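PDB 4OGZ: putative alpha-galactosidase/melibiase, which probably hydrolyses terminal, non-reducing alpha-D-galactose residues from alpha-galactosides, as a glycoside hydrolase of family 27. Local coordinates for residues A[36-41]-A[79-84]; A[108-113]-A[361-366]; A[415-420]-A[468-473]. All coordinates share one frame; numbering follows the deposited sequence.

Contact 1: A[36-41]-A[79-84]; sequences SGERPI and NALGTD
From the carboxamide of Asn79, ND2 reaches the backbone of Glu38: it gives a hydrogen bond of 2.8 Å to Glu38 O, received in the carbonyl plane on a lone pair, although the acceptor sits 18° out of the amide plane. The other flat group, the guanidinium of Arg39, belongs to the 36-41 loop; Ile41 CD1 rests on one of its faces, offset toward the rim, and Gly37 N lies at its edge. Arg39 NH1 donates to Gly37 O at 2.8 Å within the guanidinium plane, NH1 also reaches Thr35 O, and NH2 forms a salt bridge with Asp133. The first torsion of Asn79 (chi1 64°) places the carboxamide between the loop and its own turn, and its rotation at chi2 16° gives ND2 to the loop and OD1 to the turn. There OD1 accepts from Leu81 N at 2.9 Å, closing an Asx turn within the type I beta turn 79-82, and more weakly from Gly82 N. ND2 has a second acceptor in Gly11 O, so it ties three pieces of chain together. Asn79 CB packs against Ile41 CG1 at 4.0 Å, the two side chains running side by side, while the extended Glu38 side chain crosses Leu81 at about a right angle. A water adds a bridge, donating to Pro40 O at 2.7 Å and accepting from Ala80 N. Across this corner of the putative Ig-like domain, one asparagine therefore shapes the hairpin turn between strands 69-79 and 82-92; the direct hydrogen bond and the water bridge set the turn's position on the loop, with a little side-chain packing beside them.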
ATOM      1  N   SER A  36      -8.371  15.151  -6.969  1.00 20.02           N
ATOM      2  CA  SER A  36      -9.692  15.545  -6.479  1.00 24.04           C
ATOM      3  C   SER A  36     -10.225  16.663  -7.313  1.00 21.34           C
ATOM      4  O   SER A  36      -9.466  17.406  -7.930  1.00 24.09           O
ATOM      5  CB  SER A  36      -9.642  16.037  -5.029  1.00 24.17           C
ATOM      6  OG  SER A  36      -9.050  15.079  -4.217  1.00 31.23           O
ATOM      7  N   GLY A  37     -11.541  16.799  -7.291  1.00 24.27           N
ATOM      8  CA  GLY A  37     -12.250  17.971  -7.820  1.00 22.74           C
ATOM      9  C   GLY A  37     -13.404  17.627  -8.754  1.00 21.36           C
ATOM     10  O   GLY A  37     -13.506  16.524  -9.274  1.00 21.55           O
ATOM     11  N   GLU A  38     -14.240  18.609  -8.999  1.00 23.10           N
ATOM     12  CA  GLU A  38     -15.335  18.441  -9.927  1.00 26.40           C
ATOM     13  C   GLU A  38     -14.836  18.087 -11.327  1.00 26.25           C
ATOM     14  O   GLU A  38     -13.848  18.605 -11.801  1.00 29.13           O
ATOM     15  CB  GLU A  38     -16.172  19.708  -9.980  1.00 28.44           C
ATOM     16  CG  GLU A  38     -17.441  19.550 -10.813  1.00 33.36           C
ATOM     17  CD  GLU A  38     -18.349  20.779 -10.823  1.00 39.32           C
ATOM     18  OE1 GLU A  38     -18.974  21.076  -9.771  1.00 38.82           O
ATOM     19  OE2 GLU A  38     -18.459  21.433 -11.883  1.00 44.20           O
ATOM     20  N   ARG A  39     -15.554  17.185 -11.974  1.00 26.87           N
ATOM     21  CA  ARG A  39     -15.276  16.789 -13.339  1.00 28.79           C
ATOM     22  C   ARG A  39     -16.121  17.603 -14.319  1.00 30.46           C
ATOM     23  O   ARG A  39     -17.189  18.076 -13.968  1.00 33.99           O
ATOM     24  CB  ARG A  39     -15.572  15.293 -13.515  1.00 30.98           C
ATOM     25  CG  ARG A  39     -14.379  14.386 -13.321  1.00 30.25           C
ATOM     26  CD  ARG A  39     -13.588  14.660 -12.045  1.00 28.77           C
ATOM     27  NE  ARG A  39     -12.407  13.818 -12.023  1.00 29.76           N
ATOM     28  CZ  ARG A  39     -11.522  13.747 -11.034  1.00 33.25           C
ATOM     29  NH1 ARG A  39     -11.640  14.516  -9.955  1.00 33.00           N
ATOM     30  NH2 ARG A  39     -10.484  12.924 -11.148  1.00 29.72           N
ATOM     31  N   PRO A  40     -15.675  17.727 -15.565  1.00 29.68           N
ATOM     32  CA  PRO A  40     -14.452  17.152 -16.093  1.00 30.07           C
ATOM     33  C   PRO A  40     -13.227  17.959 -15.694  1.00 30.36           C
ATOM     34  O   PRO A  40     -13.331  19.142 -15.350  1.00 29.87           O
ATOM     35  CB  PRO A  40     -14.659  17.200 -17.610  1.00 30.36           C
ATOM     36  CG  PRO A  40     -15.668  18.250 -17.829  1.00 29.72           C
ATOM     37  CD  PRO A  40     -16.500  18.353 -16.600  1.00 29.06           C
ATOM     38  N   ILE A  41     -12.089  17.270 -15.713  1.00 31.70           N
ATOM     39  CA  ILE A  41     -10.788  17.845 -15.444  1.00 26.41           C
ATOM     40  C   ILE A  41      -9.909  17.683 -16.672  1.00 25.02           C
ATOM     41  O   ILE A  41     -10.000  16.702 -17.379  1.00 24.05           O
ATOM     42  CB  ILE A  41     -10.174  17.154 -14.215  1.00 29.42           C
ATOM     43  CG1 ILE A  41     -10.849  17.706 -12.964  1.00 36.58           C
ATOM     44  CG2 ILE A  41      -8.665  17.355 -14.134  1.00 29.12           C
ATOM     45  CD1 ILE A  41     -10.394  17.088 -11.675  1.00 37.23           C
ATOM     46  N   ASN A  79     -10.445  22.672 -13.854  1.00 31.40           N
ATOM     47  CA  ASN A  79     -11.856  22.415 -14.112  1.00 31.35           C
ATOM     48  C   ASN A  79     -12.644  23.739 -14.130  1.00 32.29           C
ATOM     49  O   ASN A  79     -12.051  24.807 -14.050  1.00 30.97           O
ATOM     50  CB  ASN A  79     -12.448  21.376 -13.114  1.00 30.47           C
ATOM     51  CG  ASN A  79     -12.456  21.851 -11.665  1.00 29.24           C
ATOM     52  OD1 ASN A  79     -12.302  23.037 -11.366  1.00 33.73           O
ATOM     53  ND2 ASN A  79     -12.679  20.909 -10.751  1.00 28.01           N
ATOM     54  N   ALA A  80     -13.971  23.665 -14.186  1.00 31.08           N
ATOM     55  CA  ALA A  80     -14.812  24.859 -14.209  1.00 31.42           C
ATOM     56  C   ALA A  80     -14.699  25.735 -12.964  1.00 32.78           C
ATOM     57  O   ALA A  80     -15.091  26.886 -12.994  1.00 32.47           O
ATOM     58  CB  ALA A  80     -16.267  24.467 -14.425  1.00 31.74           C
ATOM     59  N   LEU A  81     -14.135  25.220 -11.880  1.00 37.12           N
ATOM     60  CA  LEU A  81     -14.045  26.001 -10.648  1.00 36.41           C
ATOM     61  C   LEU A  81     -12.659  26.543 -10.367  1.00 38.56           C
ATOM     62  O   LEU A  81     -12.510  27.427  -9.537  1.00 42.22           O
ATOM     63  CB  LEU A  81     -14.501  25.150  -9.466  1.00 40.02           C
ATOM     64  CG  LEU A  81     -15.897  24.501  -9.583  1.00 40.72           C
ATOM     65  CD1 LEU A  81     -16.200  23.674  -8.343  1.00 41.15           C
ATOM     66  CD2 LEU A  81     -16.990  25.541  -9.812  1.00 42.82           C
ATOM     67  N   GLY A  82     -11.646  26.041 -11.061  1.00 40.53           N
ATOM     68  CA  GLY A  82     -10.300  26.553 -10.891  1.00 30.16           C
ATOM     69  C   GLY A  82      -9.226  25.573 -11.295  1.00 27.34           C
ATOM     70  O   GLY A  82      -9.457  24.655 -12.093  1.00 26.25           O
ATOM     71  N   THR A  83      -8.046  25.777 -10.715  1.00 26.18           N
ATOM     72  CA  THR A  83      -6.843  25.040 -11.057  1.00 26.27           C
ATOM     73  C   THR A  83      -5.946  24.720  -9.841  1.00 25.45           C
ATOM     74  O   THR A  83      -6.025  25.354  -8.790  1.00 23.05           O
ATOM     75  CB  THR A  83      -5.974  25.829 -12.059  1.00 28.73           C
ATOM     76  OG1 THR A  83      -5.235  26.810 -11.343  1.00 28.07           O
ATOM     77  CG2 THR A  83      -6.824  26.530 -13.129  1.00 29.92           C
ATOM     78  N   ASP A  84      -5.127  23.677  -9.975  1.00 27.61           N
ATOM     79  CA  ASP A  84      -4.109  23.330  -8.987  1.00 25.32           C
ATOM     80  C   ASP A  84      -2.846  23.012  -9.726  1.00 23.51           C
ATOM     81  O   ASP A  84      -2.885  22.418 -10.806  1.00 23.60           O
ATOM     82  CB  ASP A  84      -4.513  22.109  -8.139  1.00 27.27           C
ATOM     83  CG  ASP A  84      -3.565  21.867  -6.980  1.00 27.44           C
ATOM     84  OD1 ASP A  84      -3.039  22.872  -6.452  1.00 35.27           O
ATOM     85  OD2 ASP A  84      -3.329  20.690  -6.599  1.00 23.69           O
TER
HETATM   86  O   HOH W   1     -15.094  21.127 -15.002  1.00 32.54           O

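Contact 2: A[108-113]-A[361-366]; sequences NTFGRH and GNDVRQ
Phe110 and Asp363 cross at about a right angle, the carboxylate lying at the ring's edge with Asp363 CG 3.5 Å from Phe110 CZ and the two planes 77° apart. Arg365 approaches the same rim: its NH2 is 3.7 Å from Phe110 CE1, near the ring plane, and the guanidinium is turned 79° from the ring. On one face of the phenyl group lies Thr109 CG2, offset toward the rim. The acid and the arginine are joined side-on, Arg365 NE to Asp363 OD1, on its syn lone pair, and Arg365 NH2 to Asp363 OD2 at 2.8 Å. Arg365 N closes an Asx turn on OD1 from above the carboxylate plane. A bend at chi3 (-46°) brings the guanidinium back to the acid, and Arg365 NH1 is hydrogen-bonded to Gln121 OE1 of helix 116-128. Beside this group Thr109 OG1 donates to Gly361 O over a short 2.5 Å, in the carbonyl plane on a lone pair. A water also donates to Gly361 O and accepts from Thr109 N, giving that carbonyl two donors. The glycine backbone lies close against the helix, with Asn108 CB 3.6 Å from Gly361 O. Within the TIM barrel, the contact joins helix 107-110, just after the first strand 102-105, to the loop leaving the eighth strand 358-360, its neighbour in the closed sheet. Leu118 of helix 116-128 touches both Phe110 and Arg365, and Trp104 of strand 102-105 packs on Phe110.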
ATOM      1  N   ASN A 108      -8.261 -11.140   1.331  1.00 23.71           N
ATOM      2  CA  ASN A 108      -8.937 -11.027   2.663  1.00 29.32           C
ATOM      3  C   ASN A 108     -10.461 -11.139   2.629  1.00 29.36           C
ATOM      4  O   ASN A 108     -11.075 -11.464   3.640  1.00 39.05           O
ATOM      5  CB  ASN A 108      -8.521  -9.733   3.397  1.00 27.45           C
ATOM      6  CG  ASN A 108      -7.165  -9.848   4.081  1.00 31.28           C
ATOM      7  OD1 ASN A 108      -6.694 -10.952   4.355  1.00 28.34           O
ATOM      8  ND2 ASN A 108      -6.551  -8.695   4.421  1.00 35.24           N
ATOM      9  N   THR A 109     -11.060 -10.861   1.476  1.00 33.33           N
ATOM     10  CA  THR A 109     -12.502 -10.992   1.295  1.00 38.76           C
ATOM     11  C   THR A 109     -12.871 -12.205   0.417  1.00 34.64           C
ATOM     12  O   THR A 109     -13.791 -12.933   0.754  1.00 34.23           O
ATOM     13  CB  THR A 109     -13.095  -9.687   0.703  1.00 41.72           C
ATOM     14  OG1 THR A 109     -12.992  -8.635   1.678  1.00 33.00           O
ATOM     15  CG2 THR A 109     -14.574  -9.873   0.306  1.00 37.79           C
ATOM     16  N   PHE A 110     -12.114 -12.447  -0.655  1.00 29.77           N
ATOM     17  CA  PHE A 110     -12.541 -13.352  -1.726  1.00 27.45           C
ATOM     18  C   PHE A 110     -11.836 -14.703  -1.740  1.00 28.19           C
ATOM     19  O   PHE A 110     -12.398 -15.685  -2.240  1.00 28.08           O
ATOM     20  CB  PHE A 110     -12.392 -12.660  -3.088  1.00 25.53           C
ATOM     21  CG  PHE A 110     -13.273 -11.440  -3.217  1.00 30.52           C
ATOM     22  CD1 PHE A 110     -14.592 -11.565  -3.643  1.00 28.93           C
ATOM     23  CD2 PHE A 110     -12.806 -10.172  -2.843  1.00 33.71           C
ATOM     24  CE1 PHE A 110     -15.416 -10.462  -3.735  1.00 26.91           C
ATOM     25  CE2 PHE A 110     -13.638  -9.061  -2.925  1.00 29.29           C
ATOM     26  CZ  PHE A 110     -14.941  -9.215  -3.374  1.00 34.30           C
ATOM     27  N   GLY A 111     -10.652 -14.786  -1.157  1.00 24.89           N
ATOM     28  CA  GLY A 111      -9.955 -16.062  -1.094  1.00 27.58           C
ATOM     29  C   GLY A 111      -9.763 -16.643  -2.489  1.00 31.54           C
ATOM     30  O   GLY A 111      -9.296 -15.953  -3.400  1.00 35.77           O
ATOM     31  N   ARG A 112     -10.171 -17.889  -2.681  1.00 29.02           N
ATOM     32  CA  ARG A 112     -10.061 -18.548  -3.994  1.00 32.73           C
ATOM     33  C   ARG A 112     -11.159 -18.188  -5.011  1.00 28.78           C
ATOM     34  O   ARG A 112     -11.097 -18.647  -6.138  1.00 29.23           O
ATOM     35  CB  ARG A 112     -10.019 -20.081  -3.828  1.00 32.96           C
ATOM     36  CG  ARG A 112     -11.327 -20.703  -3.372  1.00 36.66           C
ATOM     37  CD  ARG A 112     -11.187 -22.203  -3.197  1.00 41.69           C
ATOM     38  NE  ARG A 112     -12.531 -22.786  -3.219  1.00 45.86           N
ATOM     39  CZ  ARG A 112     -13.375 -22.807  -2.181  1.00 49.99           C
ATOM     40  NH1 ARG A 112     -13.023 -22.295  -0.992  1.00 44.55           N
ATOM     41  NH2 ARG A 112     -14.589 -23.355  -2.327  1.00 47.52           N
ATOM     42  N   HIS A 113     -12.125 -17.350  -4.626  1.00 31.19           N
ATOM     43  CA  HIS A 113     -13.222 -16.922  -5.518  1.00 36.48           C
ATOM     44  C   HIS A 113     -12.885 -15.694  -6.419  1.00 29.72           C
ATOM     45  O   HIS A 113     -13.622 -14.744  -6.519  1.00 32.01           O
ATOM     46  CB  HIS A 113     -14.470 -16.667  -4.677  1.00 38.15           C
ATOM     47  CG  HIS A 113     -14.898 -17.860  -3.894  1.00 39.42           C
ATOM     48  ND1 HIS A 113     -15.555 -18.924  -4.470  1.00 44.11           N
ATOM     49  CD2 HIS A 113     -14.720 -18.182  -2.593  1.00 48.93           C
ATOM     50  CE1 HIS A 113     -15.790 -19.842  -3.551  1.00 45.94           C
ATOM     51  NE2 HIS A 113     -15.295 -19.419  -2.402  1.00 46.33           N
ATOM     52  N   GLY A 361      -8.326  -4.888   1.758  1.00 19.20           N
ATOM     53  CA  GLY A 361      -8.746  -6.279   1.702  1.00 18.59           C
ATOM     54  C   GLY A 361     -10.235  -6.469   1.658  1.00 23.46           C
ATOM     55  O   GLY A 361     -10.687  -7.590   1.509  1.00 23.73           O
ATOM     56  N   ASN A 362     -10.991  -5.379   1.760  1.00 20.19           N
ATOM     57  CA  ASN A 362     -12.446  -5.431   1.670  1.00 21.75           C
ATOM     58  C   ASN A 362     -12.906  -5.451   0.231  1.00 20.99           C
ATOM     59  O   ASN A 362     -12.100  -5.324  -0.684  1.00 21.09           O
ATOM     60  CB  ASN A 362     -13.067  -4.223   2.392  1.00 20.94           C
ATOM     61  CG  ASN A 362     -12.619  -2.882   1.791  1.00 22.56           C
ATOM     62  OD1 ASN A 362     -11.433  -2.632   1.603  1.00 23.37           O
ATOM     63  ND2 ASN A 362     -13.585  -2.010   1.512  1.00 23.21           N
ATOM     64  N   ASP A 363     -14.204  -5.585   0.040  1.00 22.63           N
ATOM     65  CA  ASP A 363     -14.820  -5.449  -1.286  1.00 23.14           C
ATOM     66  C   ASP A 363     -15.074  -3.992  -1.579  1.00 20.65           C
ATOM     67  O   ASP A 363     -16.062  -3.447  -1.145  1.00 19.02           O
ATOM     68  CB  ASP A 363     -16.146  -6.241  -1.368  1.00 21.11           C
ATOM     69  CG  ASP A 363     -16.717  -6.311  -2.792  1.00 23.30           C
ATOM     70  OD1 ASP A 363     -16.159  -5.714  -3.730  1.00 22.73           O
ATOM     71  OD2 ASP A 363     -17.728  -7.029  -2.992  1.00 25.52           O
ATOM     72  N   VAL A 364     -14.176  -3.369  -2.340  1.00 20.34           N
ATOM     73  CA  VAL A 364     -14.290  -1.956  -2.653  1.00 20.31           C
ATOM     74  C   VAL A 364     -15.420  -1.642  -3.668  1.00 23.19           C
ATOM     75  O   VAL A 364     -15.731  -0.486  -3.885  1.00 28.56           O
ATOM     76  CB  VAL A 364     -12.920  -1.349  -3.137  1.00 18.75           C
ATOM     77  CG1 VAL A 364     -11.861  -1.502  -2.072  1.00 18.00           C
ATOM     78  CG2 VAL A 364     -12.426  -1.991  -4.415  1.00 21.67           C
ATOM     79  N   ARG A 365     -16.054  -2.652  -4.257  1.00 25.40           N
ATOM     80  CA  ARG A 365     -17.206  -2.405  -5.141  1.00 23.79           C
ATOM     81  C   ARG A 365     -18.412  -1.852  -4.387  1.00 25.65           C
ATOM     82  O   ARG A 365     -19.291  -1.275  -4.972  1.00 25.65           O
ATOM     83  CB  ARG A 365     -17.592  -3.668  -5.896  1.00 23.03           C
ATOM     84  CG  ARG A 365     -16.511  -4.172  -6.847  1.00 23.22           C
ATOM     85  CD  ARG A 365     -16.777  -5.578  -7.358  1.00 25.55           C
ATOM     86  NE  ARG A 365     -17.159  -6.473  -6.280  1.00 27.49           N
ATOM     87  CZ  ARG A 365     -17.635  -7.696  -6.455  1.00 29.34           C
ATOM     88  NH1 ARG A 365     -17.777  -8.210  -7.671  1.00 33.26           N
ATOM     89  NH2 ARG A 365     -17.963  -8.423  -5.401  1.00 30.45           N
ATOM     90  N   GLN A 366     -18.453  -2.028  -3.082  1.00 28.67           N
ATOM     91  CA  GLN A 366     -19.576  -1.550  -2.308  1.00 32.15           C
ATOM     92  C   GLN A 366     -19.139  -1.317  -0.893  1.00 31.82           C
ATOM     93  O   GLN A 366     -18.703  -2.248  -0.217  1.00 53.33           O
ATOM     94  CB  GLN A 366     -20.682  -2.589  -2.343  1.00 45.59           C
ATOM     95  CG  GLN A 366     -21.723  -2.491  -1.232  1.00 66.31           C
ATOM     96  CD  GLN A 366     -22.976  -3.282  -1.567  1.00 77.00           C
ATOM     97  OE1 GLN A 366     -22.971  -4.504  -1.458  1.00 78.37           O
ATOM     98  NE2 GLN A 366     -24.041  -2.599  -2.011  1.00 79.31           N
TER
HETATM   99  O   HOH W   2     -10.211  -8.853  -0.702  1.00 15.86           O

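Contact 3: A[415-420]-A[468-473]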
ATOM      1  N   ILE A 415       1.645  13.004  15.074  1.00 18.88           N
ATOM      2  CA  ILE A 415       1.608  12.356  16.353  1.00 20.84           C
ATOM      3  C   ILE A 415       0.359  11.558  16.435  1.00 20.90           C
ATOM      4  O   ILE A 415      -0.736  12.090  16.201  1.00 23.87           O
ATOM      5  CB  ILE A 415       1.586  13.403  17.486  1.00 22.57           C
ATOM      6  CG1 ILE A 415       2.909  14.156  17.552  1.00 23.37           C
ATOM      7  CG2 ILE A 415       1.296  12.729  18.818  1.00 22.15           C
ATOM      8  CD1 ILE A 415       4.080  13.313  18.040  1.00 23.48           C
ATOM      9  N   ALA A 416       0.490  10.283  16.782  1.00 19.16           N
ATOM     10  CA  ALA A 416      -0.668   9.470  16.974  1.00 19.22           C
ATOM     11  C   ALA A 416      -0.699   8.994  18.405  1.00 18.11           C
ATOM     12  O   ALA A 416       0.266   8.427  18.902  1.00 17.57           O
ATOM     13  CB  ALA A 416      -0.687   8.281  15.972  1.00 20.79           C
ATOM     14  N   CYS A 417      -1.851   9.206  19.042  1.00 19.71           N
ATOM     15  CA  CYS A 417      -2.124   8.741  20.366  1.00 19.63           C
ATOM     16  C   CYS A 417      -3.141   7.638  20.244  1.00 20.49           C
ATOM     17  O   CYS A 417      -4.290   7.880  19.802  1.00 18.17           O
ATOM     18  CB  CYS A 417      -2.714   9.881  21.195  1.00 20.88           C
ATOM     19  SG  CYS A 417      -1.596  11.296  21.403  1.00 19.30           S
ATOM     20  N   LEU A 418      -2.771   6.436  20.661  1.00 21.76           N
ATOM     21  CA  LEU A 418      -3.650   5.246  20.511  1.00 18.92           C
ATOM     22  C   LEU A 418      -4.013   4.658  21.831  1.00 21.05           C
ATOM     23  O   LEU A 418      -3.134   4.486  22.687  1.00 23.63           O
ATOM     24  CB  LEU A 418      -2.906   4.199  19.714  1.00 19.30           C
ATOM     25  CG  LEU A 418      -3.512   2.824  19.451  1.00 20.57           C
ATOM     26  CD1 LEU A 418      -4.706   2.965  18.535  1.00 21.77           C
ATOM     27  CD2 LEU A 418      -2.466   1.922  18.846  1.00 20.89           C
ATOM     28  N   ASN A 419      -5.298   4.309  21.984  1.00 20.12           N
ATOM     29  CA  ASN A 419      -5.795   3.622  23.161  1.00 22.17           C
ATOM     30  C   ASN A 419      -5.832   2.165  22.841  1.00 22.11           C
ATOM     31  O   ASN A 419      -6.539   1.728  21.932  1.00 21.27           O
ATOM     32  CB  ASN A 419      -7.181   4.120  23.525  1.00 23.39           C
ATOM     33  CG  ASN A 419      -7.767   3.444  24.747  1.00 27.08           C
ATOM     34  OD1 ASN A 419      -7.263   2.430  25.225  1.00 33.02           O
ATOM     35  ND2 ASN A 419      -8.870   4.001  25.254  1.00 27.58           N
ATOM     36  N   ARG A 420      -5.069   1.394  23.586  1.00 22.63           N
ATOM     37  CA  ARG A 420      -4.976  -0.023  23.303  1.00 29.94           C
ATOM     38  C   ARG A 420      -5.978  -0.819  24.127  1.00 27.66           C
ATOM     39  O   ARG A 420      -6.164  -1.996  23.846  1.00 34.76           O
ATOM     40  CB  ARG A 420      -3.562  -0.549  23.577  1.00 34.06           C
ATOM     41  CG  ARG A 420      -2.646  -0.484  22.361  1.00 39.63           C
ATOM     42  CD  ARG A 420      -1.298  -1.135  22.624  1.00 39.82           C
ATOM     43  NE  ARG A 420      -0.484  -0.213  23.404  1.00 42.69           N
ATOM     44  CZ  ARG A 420      -0.156  -0.338  24.677  1.00 33.64           C
ATOM     45  NH1 ARG A 420      -0.530  -1.366  25.406  1.00 37.92           N
ATOM     46  NH2 ARG A 420       0.579   0.599  25.228  1.00 37.38           N
ATOM     47  N   LYS A 468      -6.155   9.182  17.982  1.00 22.04           N
ATOM     48  CA  LYS A 468      -6.218  10.534  17.484  0.50 21.79           C
ATOM     49  C   LYS A 468      -4.883  10.827  16.804  1.00 22.35           C
ATOM     50  O   LYS A 468      -3.816  10.394  17.288  1.00 22.35           O
ATOM     51  CB  LYS A 468      -6.525  11.525  18.614  0.50 24.21           C
ATOM     52  CG  LYS A 468      -8.000  11.555  19.004  0.50 26.20           C
ATOM     53  CD  LYS A 468      -8.316  12.647  20.028  0.50 27.96           C
ATOM     54  CE  LYS A 468      -9.757  13.133  19.995  0.50 29.65           C
ATOM     55  NZ  LYS A 468     -10.632  12.284  20.850  0.50 29.18           N
ATOM     56  N   VAL A 469      -4.942  11.509  15.660  1.00 18.25           N
ATOM     57  CA  VAL A 469      -3.741  11.846  14.892  1.00 19.02           C
ATOM     58  C   VAL A 469      -3.679  13.354  14.710  1.00 18.56           C
ATOM     59  O   VAL A 469      -4.659  13.988  14.260  1.00 17.05           O
ATOM     60  CB  VAL A 469      -3.715  11.154  13.512  1.00 19.99           C
ATOM     61  CG1 VAL A 469      -2.488  11.570  12.718  1.00 19.90           C
ATOM     62  CG2 VAL A 469      -3.728   9.641  13.666  1.00 22.53           C
ATOM     63  N   PHE A 470      -2.550  13.927  15.111  1.00 17.79           N
ATOM     64  CA  PHE A 470      -2.367  15.355  15.057  1.00 20.05           C
ATOM     65  C   PHE A 470      -1.159  15.645  14.235  1.00 18.45           C
ATOM     66  O   PHE A 470      -0.154  14.968  14.399  1.00 19.01           O
ATOM     67  CB  PHE A 470      -2.119  15.958  16.446  1.00 20.28           C
ATOM     68  CG  PHE A 470      -3.189  15.653  17.435  1.00 20.60           C
ATOM     69  CD1 PHE A 470      -4.415  16.289  17.375  1.00 20.10           C
ATOM     70  CD2 PHE A 470      -2.977  14.705  18.429  1.00 22.65           C
ATOM     71  CE1 PHE A 470      -5.393  16.015  18.305  1.00 22.45           C
ATOM     72  CE2 PHE A 470      -3.959  14.437  19.366  1.00 21.63           C
ATOM     73  CZ  PHE A 470      -5.170  15.095  19.299  1.00 21.18           C
ATOM     74  N   ILE A 471      -1.212  16.698  13.422  1.00 19.51           N
ATOM     75  CA  ILE A 471       0.006  17.232  12.799  1.00 19.02           C
ATOM     76  C   ILE A 471       0.435  18.518  13.509  1.00 18.93           C
ATOM     77  O   ILE A 471      -0.340  19.444  13.646  1.00 18.19           O
ATOM     78  CB  ILE A 471      -0.229  17.462  11.310  1.00 21.61           C
ATOM     79  CG1 ILE A 471      -0.373  16.094  10.643  1.00 25.40           C
ATOM     80  CG2 ILE A 471       0.913  18.244  10.691  1.00 22.54           C
ATOM     81  CD1 ILE A 471      -0.713  16.166   9.185  1.00 30.58           C
ATOM     82  N   CYS A 472       1.704  18.561  13.926  1.00 19.60           N
ATOM     83  CA  CYS A 472       2.177  19.485  14.951  1.00 19.69           C
ATOM     84  C   CYS A 472       3.360  20.231  14.443  1.00 20.60           C
ATOM     85  O   CYS A 472       4.357  19.635  14.045  1.00 18.65           O
ATOM     86  CB  CYS A 472       2.599  18.711  16.203  1.00 18.63           C
ATOM     87  SG  CYS A 472       1.224  17.788  16.989  1.00 20.13           S
ATOM     88  N   LYS A 473       3.274  21.545  14.463  1.00 24.46           N
ATOM     89  CA  LYS A 473       4.443  22.356  14.140  1.00 26.01           C
ATOM     90  C   LYS A 473       4.475  23.561  15.082  1.00 29.48           C
ATOM     91  O   LYS A 473       3.479  23.894  15.736  1.00 22.97           O
ATOM     92  CB  LYS A 473       4.455  22.762  12.655  1.00 30.23           C
ATOM     93  CG  LYS A 473       3.122  23.252  12.087  1.00 41.71           C
ATOM     94  CD  LYS A 473       2.916  22.823  10.623  1.00 56.47           C
ATOM     95  CE  LYS A 473       1.462  22.960  10.157  1.00 59.34           C
ATOM     96  NZ  LYS A 473       0.476  22.191  10.993  1.00 64.75           N
ATOM     97  OXT LYS A 473       5.521  24.196  15.226  1.00 28.16           O
TER
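Four backbone hydrogen bonds join strands 415-419 and 468-472 in an antiparallel ladder. Ile415 and Phe470 form one hydrogen-bonded pair, with Ile415 N to Phe470 O at 2.7 Å and Phe470 N to Ile415 O at 2.8 Å. Cys417 and Lys468 form the other, exchanging two bonds of 2.9 Å: Cys417 N to Lys468 O and Lys468 N to Cys417 O. Between them Ala416 faces Val469 as a non-hydrogen-bonded pair, the CA atoms 4.4 Å apart. Here Val469 CA and Ala416 CA each direct a CA-H...O contact, to Ile415 O and Lys468 O respectively, so each of those carbonyls receives a weaker partner besides its N-H. The short segments run 159° apart in direction, 21° from exactly antiparallel.

Side chains alternate across the sheet. On one face Ala416 CB meets Val469 CG2 at 4.1 Å; the valine's CG2 lies beside its backbone N, with CG1 anti to that N (chi1 178°). The opposite face carries Ile415, Cys417, Lys468 and Phe470. Cys417 SG approaches the edge of the Phe470 ring near its plane, 4.4 Å from CE2, and Ile415 CG1 touches Cys472 SG at 4.0 Å, an apolar sulfur contact. The Lys468 side chain leads away to a salt bridge with Glu466.

Both strands are interior members of the antiparallel sheet of the C-terminal beta-sandwich domain, flanked by 401-407 and 442-444. Trp458 meets Phe470 edge-to-face, and strand 458-462 covers that side through Val460, which touches both Phe470 and Lys468. The Ala416 and Val469 face instead packs on helix 341-353 of the barrel, against Met353 and Ala349.

From the N terminus the three contacts follow in series, none nested in or crossing another, and each belongs to a different domain. Contact 1 closes a span of 37 intervening residues inside the putative Ig-like domain. Contact 2 then brackets 247 residues, nearly the whole tour of the TIM barrel, bringing the chain after its first strand beside the chain after its last. Contact 3 closes 47 residues of the C-terminal sandwich and pairs the chain's final strand. Their centres lie 30 to 32 Å apart, without touching. The helix before the barrel's last strand joins barrel to sandwich.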